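Local coordinates for protein omega-class glutathione S-transferase (Bombyx mori, PDB 3WD6) that binds glutathione and, as an omega-class GST, probably catalyses glutathione-dependent transferase and dehydroascorbate reductase reactions, at residues A[11-19]-A[242-250]. Residues are numbered along the deposited sequence; the frame is centred on the assembly and turned at random.
Sequences NFNTKHLRK and ERPNYELLN
The carboxylate oxygen OE2 of E247 is gripped by two N-H groups of H16. The backbone N of H16 lies 3.1 Å from E247 OE2, in a nearly straight bond (170°). The ring atom ND1 of H16 lies 3.0 Å from the same E247 OE2, in a more bent bond. Both approach on the syn side, one from above the carboxylate plane, the other from below. This His-carboxylate pair ties the C-terminal tail, beyond helix 228-240, to the edge strand 16-17 of the thioredoxin-like domain of the GST fold. E247 CG stands beside its backbone N (chi1 -55°), and a second bend at chi2 curls the carboxylate back to H16. The other oxygen, E247 OE1, accepts from N250 ND2 at 3.1 Å, nearly along its C-O axis. A water also donates to E247 OE1 and to T14 O. An alanine in place of E247 would probably leave H16 N and ND1 without their shared acceptor and free the N250 amide to turn. A type I turn from E247 to N250 brings that amide round.

The H16 ring is also covered on one face. Y246 CB sits over its centre, 3.6 Å from the ring centroid, a CH-pi contact. The two ring planes are tilted by only 15°, but displacement leaves little of one over the other. The other ring nitrogen, H16 NE2, is hydrogen-bonded to the backbone N of R36. The bound glutathione lies about 6 Å from the Y246 side chain. Further along, the R18 and R243 side chains reach toward each other. D61 forms a salt bridge with R243 and a long, weak ion pair with R18, which probably eases the like charges. R243 NH2 sits over one face of the R18 guanidinium, toward its rim, 3.7 Å from R18 NH2.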
ATOM      1  N   ASN A  11      -1.173  12.505 -12.534  1.00 37.59           N
ATOM      2  CA  ASN A  11       0.243  12.552 -12.176  1.00 32.92           C
ATOM      3  C   ASN A  11       0.476  12.096 -10.738  1.00 30.80           C
ATOM      4  O   ASN A  11       0.063  12.774  -9.778  1.00 31.09           O
ATOM      5  CB  ASN A  11       0.876  13.929 -12.404  1.00 32.63           C
ATOM      6  CG  ASN A  11       2.406  13.874 -12.327  1.00 38.95           C
ATOM      7  OD1 ASN A  11       2.979  13.658 -11.249  1.00 34.37           O
ATOM      8  ND2 ASN A  11       3.070  14.037 -13.473  1.00 42.87           N
ATOM      9  N   PHE A  12       1.132  10.946 -10.595  1.00 26.86           N
ATOM     10  CA  PHE A  12       1.415  10.364  -9.283  1.00 25.81           C
ATOM     11  C   PHE A  12       2.589  11.038  -8.596  1.00 27.36           C
ATOM     12  O   PHE A  12       2.848  10.791  -7.420  1.00 27.95           O
ATOM     13  CB  PHE A  12       1.725   8.871  -9.439  1.00 23.48           C
ATOM     14  CG  PHE A  12       0.547   8.053  -9.890  1.00 26.28           C
ATOM     15  CD1 PHE A  12      -0.683   8.165  -9.241  1.00 23.71           C
ATOM     16  CD2 PHE A  12       0.659   7.178 -10.977  1.00 24.92           C
ATOM     17  CE1 PHE A  12      -1.784   7.392  -9.658  1.00 27.14           C
ATOM     18  CE2 PHE A  12      -0.440   6.406 -11.406  1.00 22.47           C
ATOM     19  CZ  PHE A  12      -1.658   6.508 -10.744  1.00 23.38           C
ATOM     20  N   ASN A  13       3.299  11.888  -9.329  1.00 30.79           N
ATOM     21  CA  ASN A  13       4.602  12.374  -8.875  1.00 31.49           C
ATOM     22  C   ASN A  13       4.753  13.896  -8.832  1.00 30.48           C
ATOM     23  O   ASN A  13       5.826  14.424  -9.112  1.00 31.55           O
ATOM     24  CB  ASN A  13       5.712  11.765  -9.748  1.00 32.53           C
ATOM     25  CG  ASN A  13       5.703  10.247  -9.730  1.00 26.92           C
ATOM     26  OD1 ASN A  13       5.762   9.621  -8.668  1.00 26.62           O
ATOM     27  ND2 ASN A  13       5.637   9.649 -10.906  1.00 23.48           N
ATOM     28  N   THR A  14       3.678  14.591  -8.481  1.00 30.71           N
ATOM     29  CA  THR A  14       3.758  16.019  -8.184  1.00 31.42           C
ATOM     30  C   THR A  14       4.616  16.196  -6.926  1.00 28.00           C
ATOM     31  O   THR A  14       4.718  15.276  -6.122  1.00 27.77           O
ATOM     32  CB  THR A  14       2.345  16.642  -7.981  1.00 33.07           C
ATOM     33  OG1 THR A  14       1.660  15.972  -6.912  1.00 28.85           O
ATOM     34  CG2 THR A  14       1.506  16.508  -9.260  1.00 34.10           C
ATOM     35  N   LYS A  15       5.235  17.366  -6.760  1.00 33.01           N
ATOM     36  CA  LYS A  15       6.153  17.597  -5.633  1.00 32.62           C
ATOM     37  C   LYS A  15       5.492  17.299  -4.283  1.00 30.96           C
ATOM     38  O   LYS A  15       4.302  17.571  -4.094  1.00 33.79           O
ATOM     39  CB  LYS A  15       6.706  19.028  -5.658  1.00 34.10           C
ATOM     40  CG  LYS A  15       7.669  19.354  -4.507  1.00 36.12           C
ATOM     41  CD  LYS A  15       7.125  20.514  -3.649  1.00 39.76           C
ATOM     42  CE  LYS A  15       8.155  21.640  -3.437  1.00 39.85           C
ATOM     43  NZ  LYS A  15       8.695  21.657  -2.038  1.00 45.15           N
ATOM     44  N   HIS A  16       6.245  16.697  -3.365  1.00 28.59           N
ATOM     45  CA  HIS A  16       5.766  16.509  -2.006  1.00 28.48           C
ATOM     46  C   HIS A  16       5.819  17.850  -1.278  1.00 32.37           C
ATOM     47  O   HIS A  16       6.854  18.509  -1.254  1.00 36.13           O
ATOM     48  CB  HIS A  16       6.612  15.473  -1.270  1.00 28.47           C
ATOM     49  CG  HIS A  16       6.413  14.074  -1.761  1.00 29.91           C
ATOM     50  ND1 HIS A  16       6.731  13.684  -3.044  1.00 28.73           N
ATOM     51  CD2 HIS A  16       5.928  12.971  -1.140  1.00 27.56           C
ATOM     52  CE1 HIS A  16       6.454  12.399  -3.191  1.00 26.49           C
ATOM     53  NE2 HIS A  16       5.966  11.943  -2.052  1.00 23.84           N
ATOM     54  N   LEU A  17       4.705  18.251  -0.682  1.00 32.16           N
ATOM     55  CA  LEU A  17       4.594  19.583  -0.103  1.00 34.37           C
ATOM     56  C   LEU A  17       5.143  19.584   1.318  1.00 34.93           C
ATOM     57  O   LEU A  17       4.958  18.614   2.062  1.00 34.69           O
ATOM     58  CB  LEU A  17       3.137  20.065  -0.135  1.00 31.74           C
ATOM     59  CG  LEU A  17       2.496  20.038  -1.525  1.00 30.39           C
ATOM     60  CD1 LEU A  17       1.100  20.642  -1.488  1.00 26.70           C
ATOM     61  CD2 LEU A  17       3.370  20.756  -2.559  1.00 29.65           C
ATOM     62  N   ARG A  18       5.839  20.661   1.681  1.00 39.11           N
ATOM     63  CA  ARG A  18       6.460  20.783   3.001  1.00 40.25           C
ATOM     64  C   ARG A  18       5.888  21.988   3.736  1.00 37.60           C
ATOM     65  O   ARG A  18       5.182  22.802   3.145  1.00 38.31           O
ATOM     66  CB  ARG A  18       7.972  20.951   2.862  1.00 38.34           C
ATOM     67  CG  ARG A  18       8.618  20.002   1.850  1.00 46.55           C
ATOM     68  CD  ARG A  18      10.004  20.494   1.403  1.00 49.65           C
ATOM     69  NE  ARG A  18      10.880  20.799   2.541  1.00 51.01           N
ATOM     70  CZ  ARG A  18      12.208  20.695   2.514  1.00 54.02           C
ATOM     71  NH1 ARG A  18      12.818  20.282   1.400  1.00 50.03           N
ATOM     72  NH2 ARG A  18      12.928  20.990   3.600  1.00 46.09           N
ATOM     73  N   LYS A  19       6.198  22.096   5.024  1.00 40.83           N
ATOM     74  CA  LYS A  19       5.890  23.306   5.789  1.00 44.22           C
ATOM     75  C   LYS A  19       6.277  24.565   4.990  1.00 45.48           C
ATOM     76  O   LYS A  19       7.435  24.695   4.530  1.00 38.97           O
ATOM     77  CB  LYS A  19       6.609  23.284   7.146  1.00 43.23           C
ATOM     78  CG  LYS A  19       6.478  24.569   7.942  1.00 47.02           C
ATOM     79  CD  LYS A  19       6.310  24.299   9.435  1.00 49.87           C
ATOM     80  CE  LYS A  19       5.761  25.537  10.138  1.00 56.09           C
ATOM     81  NZ  LYS A  19       4.584  26.130   9.413  1.00 53.81           N
ATOM     82  N   GLU A 242      19.602   8.673   6.589  1.00 56.52           N
ATOM     83  CA  GLU A 242      19.609   9.900   5.789  1.00 54.62           C
ATOM     84  C   GLU A 242      18.230  10.562   5.735  1.00 53.63           C
ATOM     85  O   GLU A 242      17.217   9.960   6.102  1.00 55.61           O
ATOM     86  CB  GLU A 242      20.088   9.618   4.356  1.00 52.57           C
ATOM     87  CG  GLU A 242      21.584   9.356   4.222  1.00 56.47           C
ATOM     88  CD  GLU A 242      21.988   8.949   2.804  1.00 62.54           C
ATOM     89  OE1 GLU A 242      21.093   8.640   1.980  1.00 55.26           O
ATOM     90  OE2 GLU A 242      23.206   8.935   2.514  1.00 65.89           O
ATOM     91  N   ARG A 243      18.205  11.808   5.276  1.00 50.71           N
ATOM     92  CA  ARG A 243      16.956  12.514   5.034  1.00 49.92           C
ATOM     93  C   ARG A 243      16.374  12.001   3.717  1.00 53.33           C
ATOM     94  O   ARG A 243      17.078  11.916   2.698  1.00 47.48           O
ATOM     95  CB  ARG A 243      17.206  14.017   4.949  1.00 49.94           C
ATOM     96  CG  ARG A 243      16.048  14.870   5.422  1.00 49.63           C
ATOM     97  CD  ARG A 243      15.253  15.401   4.255  1.00 48.91           C
ATOM     98  NE  ARG A 243      14.244  16.361   4.692  1.00 53.07           N
ATOM     99  CZ  ARG A 243      13.088  16.576   4.063  1.00 53.50           C
ATOM    100  NH1 ARG A 243      12.788  15.886   2.960  1.00 45.48           N
ATOM    101  NH2 ARG A 243      12.231  17.481   4.537  1.00 48.16           N
ATOM    102  N   PRO A 244      15.092  11.617   3.741  1.00 51.44           N
ATOM    103  CA  PRO A 244      14.504  10.994   2.549  1.00 44.95           C
ATOM    104  C   PRO A 244      14.499  11.951   1.370  1.00 40.45           C
ATOM    105  O   PRO A 244      14.321  13.160   1.554  1.00 46.80           O
ATOM    106  CB  PRO A 244      13.070  10.681   2.988  1.00 43.51           C
ATOM    107  CG  PRO A 244      13.159  10.550   4.510  1.00 46.80           C
ATOM    108  CD  PRO A 244      14.186  11.588   4.904  1.00 48.92           C
ATOM    109  N   ASN A 245      14.736  11.412   0.179  1.00 36.28           N
ATOM    110  CA  ASN A 245      14.491  12.144  -1.053  1.00 35.21           C
ATOM    111  C   ASN A 245      13.153  11.647  -1.627  1.00 32.90           C
ATOM    112  O   ASN A 245      13.033  10.506  -2.099  1.00 31.27           O
ATOM    113  CB  ASN A 245      15.646  11.947  -2.035  1.00 30.58           C
ATOM    114  CG  ASN A 245      15.463  12.731  -3.324  1.00 32.38           C
ATOM    115  OD1 ASN A 245      14.455  13.430  -3.513  1.00 33.58           O
ATOM    116  ND2 ASN A 245      16.436  12.617  -4.225  1.00 30.80           N
ATOM    117  N   TYR A 246      12.138  12.499  -1.540  1.00 33.32           N
ATOM    118  CA  TYR A 246      10.805  12.162  -2.033  1.00 31.82           C
ATOM    119  C   TYR A 246      10.639  12.436  -3.529  1.00 29.87           C
ATOM    120  O   TYR A 246       9.566  12.219  -4.066  1.00 29.61           O
ATOM    121  CB  TYR A 246       9.742  12.958  -1.269  1.00 32.19           C
ATOM    122  CG  TYR A 246       9.639  12.646   0.213  1.00 32.74           C
ATOM    123  CD1 TYR A 246       9.334  11.364   0.657  1.00 31.43           C
ATOM    124  CD2 TYR A 246       9.806  13.643   1.169  1.00 33.30           C
ATOM    125  CE1 TYR A 246       9.229  11.079   2.019  1.00 34.65           C
ATOM    126  CE2 TYR A 246       9.694  13.373   2.527  1.00 31.66           C
ATOM    127  CZ  TYR A 246       9.406  12.092   2.950  1.00 33.76           C
ATOM    128  OH  TYR A 246       9.289  11.811   4.301  1.00 32.06           O
ATOM    129  N   GLU A 247      11.682  12.906  -4.205  1.00 29.11           N
ATOM    130  CA  GLU A 247      11.521  13.319  -5.600  1.00 31.13           C
ATOM    131  C   GLU A 247      12.265  12.446  -6.613  1.00 32.00           C
ATOM    132  O   GLU A 247      12.370  12.796  -7.801  1.00 34.68           O
ATOM    133  CB  GLU A 247      11.918  14.795  -5.773  1.00 31.96           C
ATOM    134  CG  GLU A 247      11.169  15.753  -4.847  1.00 30.93           C
ATOM    135  CD  GLU A 247       9.662  15.596  -4.939  1.00 30.98           C
ATOM    136  OE1 GLU A 247       9.120  15.640  -6.069  1.00 34.85           O
ATOM    137  OE2 GLU A 247       9.019  15.426  -3.882  1.00 30.29           O
ATOM    138  N   LEU A 248      12.775  11.306  -6.163  1.00 29.99           N
ATOM    139  CA  LEU A 248      13.451  10.396  -7.087  1.00 31.75           C
ATOM    140  C   LEU A 248      12.675  10.174  -8.398  1.00 30.42           C
ATOM    141  O   LEU A 248      13.271  10.021  -9.453  1.00 32.21           O
ATOM    142  CB  LEU A 248      13.779   9.070  -6.401  1.00 31.33           C
ATOM    143  CG  LEU A 248      14.799   9.252  -5.268  1.00 31.93           C
ATOM    144  CD1 LEU A 248      14.971   7.966  -4.449  1.00 30.08           C
ATOM    145  CD2 LEU A 248      16.131   9.739  -5.832  1.00 24.82           C
ATOM    146  N   LEU A 249      11.348  10.185  -8.349  1.00 33.36           N
ATOM    147  CA  LEU A 249      10.566   9.970  -9.573  1.00 33.51           C
ATOM    148  C   LEU A 249      10.159  11.241 -10.315  1.00 37.65           C
ATOM    149  O   LEU A 249       9.320  11.187 -11.231  1.00 41.54           O
ATOM    150  CB  LEU A 249       9.306   9.160  -9.263  1.00 31.65           C
ATOM    151  CG  LEU A 249       9.583   7.678  -9.056  1.00 30.45           C
ATOM    152  CD1 LEU A 249       8.325   7.005  -8.565  1.00 24.99           C
ATOM    153  CD2 LEU A 249      10.104   7.047 -10.354  1.00 27.06           C
ATOM    154  N   ASN A 250      10.740  12.374  -9.932  1.00 37.35           N
ATOM    155  CA  ASN A 250      10.275  13.653 -10.443  1.00 40.05           C
ATOM    156  C   ASN A 250      11.420  14.590 -10.827  1.00 44.62           C
ATOM    157  O   ASN A 250      12.396  14.178 -11.473  1.00 46.69           O
ATOM    158  CB  ASN A 250       9.357  14.302  -9.402  1.00 41.35           C
ATOM    159  CG  ASN A 250       8.772  15.611  -9.876  1.00 46.37           C
ATOM    160  OD1 ASN A 250       8.765  15.899 -11.079  1.00 51.88           O
ATOM    161  ND2 ASN A 250       8.277  16.418  -8.932  1.00 36.22           N
TER
HETATM  162  O   HOH W   1       6.923  13.671  -6.287  1.00 26.11           O